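Local coordinates for bottromycin amidohydrolase (Streptomyces purpureus, PDB 6I5S), which is a zinc-dependent amidohydrolase of bottromycin biosynthesis, thought to act as a gatekeeper by hydrolysing an amide bond in thiazoline-containing intermediates, at residues H229-V234 with V274-R279; D251-H256 with D327-I332. All coordinates share one frame; numbering follows the deposited sequence.

Contact 1 (H229-V234 with V274-R279); sequences HLYGFV and VAWRAR. With ZN (zinc ion), chain B.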
loop_
_atom_site.group_PDB
_atom_site.type_symbol
_atom_site.label_atom_id
_atom_site.label_comp_id
_atom_site.label_asym_id
_atom_site.label_seq_id
_atom_site.Cartn_x
_atom_site.Cartn_y
_atom_site.Cartn_z
ATOM N N HIS A 229 2.800 -8.160 7.842
ATOM C CA HIS A 229 4.126 -7.962 8.444
ATOM C C HIS A 229 4.869 -9.259 8.708
ATOM O O HIS A 229 5.936 -9.219 9.349
ATOM C CB HIS A 229 4.042 -7.187 9.774
ATOM C CG HIS A 229 3.163 -5.986 9.765
ATOM N ND1 HIS A 229 3.345 -4.919 8.911
ATOM C CD2 HIS A 229 2.104 -5.655 10.563
ATOM C CE1 HIS A 229 2.417 -4.004 9.155
ATOM N NE2 HIS A 229 1.666 -4.422 10.155
ATOM N N LEU A 230 4.394 -10.397 8.198
ATOM C CA LEU A 230 4.905 -11.728 8.543
ATOM C C LEU A 230 4.699 -12.080 10.020
ATOM O O LEU A 230 5.222 -13.104 10.485
ATOM C CB LEU A 230 6.399 -11.868 8.144
ATOM C CG LEU A 230 6.699 -11.694 6.655
ATOM C CD1 LEU A 230 8.208 -11.820 6.411
ATOM C CD2 LEU A 230 5.948 -12.733 5.850
ATOM N N TYR A 231 3.906 -11.309 10.783
ATOM C CA TYR A 231 3.692 -11.702 12.158
ATOM C C TYR A 231 2.984 -13.044 12.157
ATOM O O TYR A 231 2.211 -13.358 11.242
ATOM C CB TYR A 231 2.896 -10.678 12.932
ATOM C CG TYR A 231 3.570 -9.329 13.090
ATOM C CD1 TYR A 231 4.939 -9.173 12.977
ATOM C CD2 TYR A 231 2.823 -8.193 13.332
ATOM C CE1 TYR A 231 5.502 -7.922 13.116
ATOM C CE2 TYR A 231 3.382 -6.975 13.481
ATOM C CZ TYR A 231 4.721 -6.839 13.392
ATOM O OH TYR A 231 5.279 -5.567 13.514
ATOM N N GLY A 232 3.315 -13.856 13.143
ATOM C CA GLY A 232 2.885 -15.251 13.111
ATOM C C GLY A 232 3.986 -16.175 12.642
ATOM O O GLY A 232 4.301 -17.164 13.289
ATOM N N PHE A 233 4.576 -15.863 11.490
ATOM C CA PHE A 233 5.816 -16.538 11.094
ATOM C C PHE A 233 6.983 -16.072 11.961
ATOM O O PHE A 233 7.896 -16.852 12.275
ATOM C CB PHE A 233 6.112 -16.270 9.618
ATOM C CG PHE A 233 5.064 -16.831 8.679
ATOM C CD1 PHE A 233 5.047 -18.196 8.383
ATOM C CD2 PHE A 233 4.074 -16.024 8.178
ATOM C CE1 PHE A 233 4.063 -18.717 7.566
ATOM C CE2 PHE A 233 3.090 -16.528 7.358
ATOM C CZ PHE A 233 3.101 -17.887 7.041
ATOM N N VAL A 234 6.992 -14.793 12.307
ATOM C CA VAL A 234 7.920 -14.228 13.277
ATOM C C VAL A 234 7.105 -13.443 14.283
ATOM O O VAL A 234 5.979 -13.036 13.987
ATOM C CB VAL A 234 8.973 -13.321 12.589
ATOM C CG1 VAL A 234 9.697 -14.113 11.569
ATOM C CG2 VAL A 234 8.328 -12.147 11.962
ATOM N N VAL A 274 9.609 -2.890 3.531
ATOM C CA VAL A 274 10.104 -1.503 3.610
ATOM C C VAL A 274 9.908 -0.916 4.996
ATOM O O VAL A 274 10.744 -0.124 5.464
ATOM C CB VAL A 274 9.437 -0.629 2.534
ATOM C CG1 VAL A 274 7.906 -0.599 2.680
ATOM C CG2 VAL A 274 10.033 0.799 2.526
ATOM N N ALA A 275 8.819 -1.281 5.674
ATOM C CA ALA A 275 8.581 -0.791 7.041
ATOM C C ALA A 275 9.479 -1.474 8.075
ATOM O O ALA A 275 10.000 -0.816 8.990
ATOM C CB ALA A 275 7.080 -0.990 7.392
ATOM N N TRP A 276 9.631 -2.794 7.990
ATOM C CA TRP A 276 10.663 -3.482 8.793
ATOM C C TRP A 276 12.029 -2.811 8.647
ATOM O O TRP A 276 12.722 -2.553 9.633
ATOM C CB TRP A 276 10.761 -4.932 8.354
ATOM C CG TRP A 276 9.816 -5.931 8.967
ATOM C CD1 TRP A 276 8.716 -6.499 8.355
ATOM C CD2 TRP A 276 9.907 -6.502 10.266
ATOM N NE1 TRP A 276 8.137 -7.426 9.199
ATOM C CE2 TRP A 276 8.852 -7.457 10.378
ATOM C CE3 TRP A 276 10.814 -6.357 11.334
ATOM C CZ2 TRP A 276 8.661 -8.236 11.526
ATOM C CZ3 TRP A 276 10.632 -7.150 12.467
ATOM C CH2 TRP A 276 9.536 -8.064 12.560
ATOM N N ARG A 277 12.437 -2.566 7.404
ATOM C CA ARG A 277 13.729 -1.934 7.123
ATOM C C ARG A 277 13.829 -0.577 7.802
ATOM O O ARG A 277 14.819 -0.251 8.436
ATOM C CB ARG A 277 13.871 -1.792 5.603
ATOM C CG ARG A 277 15.193 -1.173 5.068
ATOM C CD ARG A 277 16.354 -2.201 5.099
ATOM N NE ARG A 277 16.026 -3.332 4.243
ATOM C CZ ARG A 277 16.754 -4.458 4.232
ATOM N NH1 ARG A 277 16.409 -5.466 3.457
ATOM N NH2 ARG A 277 17.803 -4.592 5.023
ATOM N N ALA A 278 12.791 0.247 7.673
ATOM C CA ALA A 278 12.851 1.561 8.310
ATOM C C ALA A 278 12.894 1.484 9.827
ATOM O O ALA A 278 13.558 2.308 10.460
ATOM C CB ALA A 278 11.647 2.409 7.827
ATOM N N ARG A 279 12.248 0.483 10.455
ATOM C CA ARG A 279 12.277 0.366 11.914
ATOM C C ARG A 279 13.645 -0.005 12.471
ATOM O O ARG A 279 13.886 0.173 13.675
ATOM C CB ARG A 279 11.227 -0.672 12.383
ATOM C CG ARG A 279 9.768 -0.275 12.103
ATOM C CD ARG A 279 8.768 -1.444 12.328
ATOM N NE ARG A 279 7.457 -1.258 11.671
ATOM C CZ ARG A 279 6.642 -2.244 11.270
ATOM N NH1 ARG A 279 6.958 -3.530 11.431
ATOM N NH2 ARG A 279 5.511 -1.943 10.668
HETATM ZN ZN ZN B . 0.595 -3.394 11.762
HETATM O O HOH W 1 0.660 -2.003 13.390
HETATM O O HOH W 2 1.389 -1.445 11.008
#
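Trp276 of helix 273-280 lies against the loop that carries the zinc ligand His229. The contact sits beside the dinuclear zinc centre, probably at the mouth of the (beta/alpha)8-like barrel expected of the amidohydrolase superfamily. This loop follows strand 226-228 directly. The indole NE1 of Trp276 donates a hydrogen bond to His229 O at 2.8 Å, with an N-H...O angle of 156°. The oxygen lies almost exactly in the indole plane, while the donor stands out of the carbonyl plane. The bond thus holds the backbone of a metal ligand.

The His229 side chain turns from its carbonyl carbon, with CG anti to it and beside the backbone N, and its NE2 binds zinc at 2.2 Å. Two waters and two more protein atoms complete that ion, one of them His210 NE2. Zinc at NE2 and Thr272 at ND1 together fix the rotation of the ring.

Arg279 is modelled in two conformers. In one, its chain extends from CG to NE toward the metal site. Its guanidinium plane is then turned 73° from the imidazole of His229, with His229 CE1 near the guanidinium edge. Arg279 NH2 also forms a salt bridge with Asp348, a ligand of the other zinc.

Tyr231 folds back over His229, whose CB sits 3.5 Å above the centre of the phenol ring. Val234 meets Trp276 CZ2 through CG2. The phenol and indole planes stand 78° apart, and an edge of the phenol reaches the indole, with Tyr231 CE1 3.6 Å from Trp276 CZ2.

Contact 2 (D251-H256 with D327-I332); sequences DALRHH and DRLGRI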
loop_
_atom_site.group_PDB
_atom_site.type_symbol
_atom_site.label_atom_id
_atom_site.label_comp_id
_atom_site.label_asym_id
_atom_site.label_seq_id
_atom_site.Cartn_x
_atom_site.Cartn_y
_atom_site.Cartn_z
ATOM N N ASP A 251 16.548 -14.673 17.409
ATOM C CA ASP A 251 16.224 -15.968 17.995
ATOM C C ASP A 251 15.101 -16.654 17.228
ATOM O O ASP A 251 15.148 -17.872 16.998
ATOM C CB ASP A 251 15.827 -15.775 19.448
ATOM C CG ASP A 251 17.021 -15.472 20.364
ATOM O OD1 ASP A 251 18.210 -15.527 19.912
ATOM O OD2 ASP A 251 16.748 -15.180 21.556
ATOM N N ALA A 252 14.064 -15.896 16.859
ATOM C CA ALA A 252 12.961 -16.463 16.099
ATOM C C ALA A 252 13.452 -17.033 14.775
ATOM O O ALA A 252 13.066 -18.135 14.367
ATOM C CB ALA A 252 11.902 -15.388 15.857
ATOM N N LEU A 253 14.308 -16.289 14.081
ATOM C CA LEU A 253 14.779 -16.760 12.791
ATOM C C LEU A 253 15.725 -17.938 12.961
ATOM O O LEU A 253 15.704 -18.867 12.152
ATOM C CB LEU A 253 15.449 -15.616 12.038
ATOM C CG LEU A 253 14.502 -14.483 11.621
ATOM C CD1 LEU A 253 15.222 -13.261 11.121
ATOM C CD2 LEU A 253 13.568 -14.986 10.557
ATOM N N ARG A 254 16.540 -17.917 14.019
ATOM C CA ARG A 254 17.381 -19.063 14.347
ATOM C C ARG A 254 16.546 -20.333 14.398
ATOM O O ARG A 254 16.963 -21.378 13.889
ATOM C CB ARG A 254 18.110 -18.799 15.680
ATOM C CG ARG A 254 18.625 -20.009 16.455
ATOM C CD ARG A 254 19.753 -20.678 15.763
ATOM N NE ARG A 254 20.391 -21.684 16.608
ATOM C CZ ARG A 254 19.894 -22.893 16.842
ATOM N NH1 ARG A 254 18.739 -23.248 16.299
ATOM N NH2 ARG A 254 20.553 -23.752 17.621
ATOM N N HIS A 255 15.338 -20.261 14.979
ATOM C CA HIS A 255 14.467 -21.427 15.100
ATOM C C HIS A 255 13.473 -21.544 13.951
ATOM O O HIS A 255 12.382 -22.090 14.137
ATOM C CB HIS A 255 13.729 -21.402 16.442
ATOM C CG HIS A 255 14.637 -21.509 17.632
ATOM N ND1 HIS A 255 15.317 -22.669 17.953
ATOM C CD2 HIS A 255 14.988 -20.596 18.571
ATOM C CE1 HIS A 255 16.051 -22.464 19.035
ATOM N NE2 HIS A 255 15.864 -21.215 19.434
ATOM N N HIS A 256 13.827 -21.067 12.761
ATOM C CA HIS A 256 12.920 -21.097 11.623
ATOM C C HIS A 256 13.536 -21.877 10.470
ATOM O O HIS A 256 14.734 -21.745 10.191
ATOM C CB HIS A 256 12.571 -19.660 11.182
ATOM C CG HIS A 256 11.552 -19.598 10.089
ATOM N ND1 HIS A 256 11.893 -19.595 8.753
ATOM C CD2 HIS A 256 10.199 -19.563 10.133
ATOM C CE1 HIS A 256 10.793 -19.554 8.021
ATOM N NE2 HIS A 256 9.752 -19.535 8.836
ATOM N N ASP A 327 16.811 -8.736 5.576
ATOM C CA ASP A 327 17.069 -9.499 4.364
ATOM C C ASP A 327 16.490 -10.910 4.483
ATOM O O ASP A 327 15.929 -11.451 3.525
ATOM C CB ASP A 327 18.571 -9.576 4.091
ATOM C CG ASP A 327 19.180 -8.240 3.649
ATOM O OD1 ASP A 327 18.448 -7.316 3.203
ATOM O OD2 ASP A 327 20.424 -8.143 3.703
ATOM N N ARG A 328 16.689 -11.550 5.629
ATOM C CA ARG A 328 16.139 -12.888 5.866
ATOM C C ARG A 328 14.618 -12.891 5.829
ATOM O O ARG A 328 14.019 -13.853 5.350
ATOM C CB ARG A 328 16.629 -13.444 7.209
ATOM C CG ARG A 328 18.160 -13.754 7.179
ATOM C CD ARG A 328 18.662 -14.469 8.408
ATOM N NE ARG A 328 18.045 -15.776 8.513
ATOM C CZ ARG A 328 18.145 -16.554 9.575
ATOM N NH1 ARG A 328 18.850 -16.144 10.620
ATOM N NH2 ARG A 328 17.534 -17.729 9.586
ATOM N N LEU A 329 13.988 -11.849 6.367
ATOM C CA LEU A 329 12.524 -11.694 6.235
ATOM C C LEU A 329 12.107 -11.670 4.764
ATOM O O LEU A 329 11.103 -12.299 4.373
ATOM C CB LEU A 329 12.052 -10.422 6.934
ATOM C CG LEU A 329 12.177 -10.365 8.469
ATOM C CD1 LEU A 329 11.562 -9.103 9.024
ATOM C CD2 LEU A 329 11.492 -11.538 9.120
ATOM N N GLY A 330 12.894 -10.998 3.919
ATOM C CA GLY A 330 12.578 -10.991 2.508
ATOM C C GLY A 330 12.700 -12.364 1.902
ATOM O O GLY A 330 11.880 -12.753 1.070
ATOM N N ARG A 331 13.731 -13.132 2.304
ATOM C CA ARG A 331 13.847 -14.501 1.801
ATOM C C ARG A 331 12.697 -15.372 2.282
ATOM O O ARG A 331 12.263 -16.273 1.557
ATOM C CB ARG A 331 15.217 -15.087 2.175
ATOM C CG ARG A 331 16.373 -14.350 1.445
ATOM C CD ARG A 331 17.634 -15.192 1.443
ATOM N NE ARG A 331 18.285 -15.213 2.751
ATOM C CZ ARG A 331 19.043 -14.228 3.217
ATOM N NH1 ARG A 331 19.244 -13.135 2.488
ATOM N NH2 ARG A 331 19.600 -14.340 4.410
ATOM N N ILE A 332 12.164 -15.099 3.470
ATOM C CA ILE A 332 10.979 -15.830 3.941
ATOM C C ILE A 332 9.770 -15.510 3.066
ATOM O O ILE A 332 9.024 -16.423 2.664
ATOM C CB ILE A 332 10.686 -15.512 5.411
ATOM C CG1 ILE A 332 11.782 -16.096 6.297
ATOM C CG2 ILE A 332 9.316 -16.088 5.789
ATOM C CD1 ILE A 332 11.669 -15.706 7.743
#
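Leu253, in the last turn of helix 245-254, packs against helix 316-338 through Ile332, Leu329 and Arg328. This is a helix-helix contact in the helical part of the enzyme. Its buried side is apolar. Leu253 CD2 meets Ile332 CD1 at 3.5 Å, closer than usual for two methyl groups. Leu329 CD2 lies farther off, at 4.3 Å from Leu253 CD2. Val234 touches both leucines, so the inner side of the pair rests on the loop after strand 226-228.

His256 comes in just beyond the helix end. Its CG is anti to the backbone N (chi1 -175°), which swings the imidazole to the tip of Ile332. CD1 of Ile332 lies over one face of the His256 ring, 4.2 Å from its centroid and 23° off the normal. This is a CH-pi contact, but it sits at the exposed border.

The other border is looser: Arg328 is partly exposed there, and its polar bond is weak. Its chain bends at chi3 and lays the guanidinium beside Leu253. CB of Leu253 stands 3.6 Å above the guanidinium plane of Arg328, displaced toward the rim. Arg328 NH2 also makes a weak hydrogen bond to Leu253 O, at 3.4 Å and an angle of 127°. Leu253 O accepts His256 N as well, in the turn that ends the helix.

The chemistry is therefore divided. Close methyl packing joins the helices inside, whereas the partly exposed arginine adds a weak polar link to a carbonyl near the C-terminal end of helix 245-254, where the helix dipole would probably favour its positive charge.

From the N terminus, the chain first reaches 229-234, the loop after strand 226-228, and then 251-256 at the end of helix 245-254. Next comes 274-279 on helix 273-280, which closes contact 1 over 39 intervening residues. Helix 316-338 then brings in 327-332 and closes contact 2 over 70. The segments alternate, so the two loops cross and neither nests in the other. The contacts also touch directly. Trp276 packs on Leu329, Leu230 reaches the same leucine, and Arg277 forms a salt bridge with Asp327. Together they tie the zinc-ligand loop and helix 273-280 to the two outer helices.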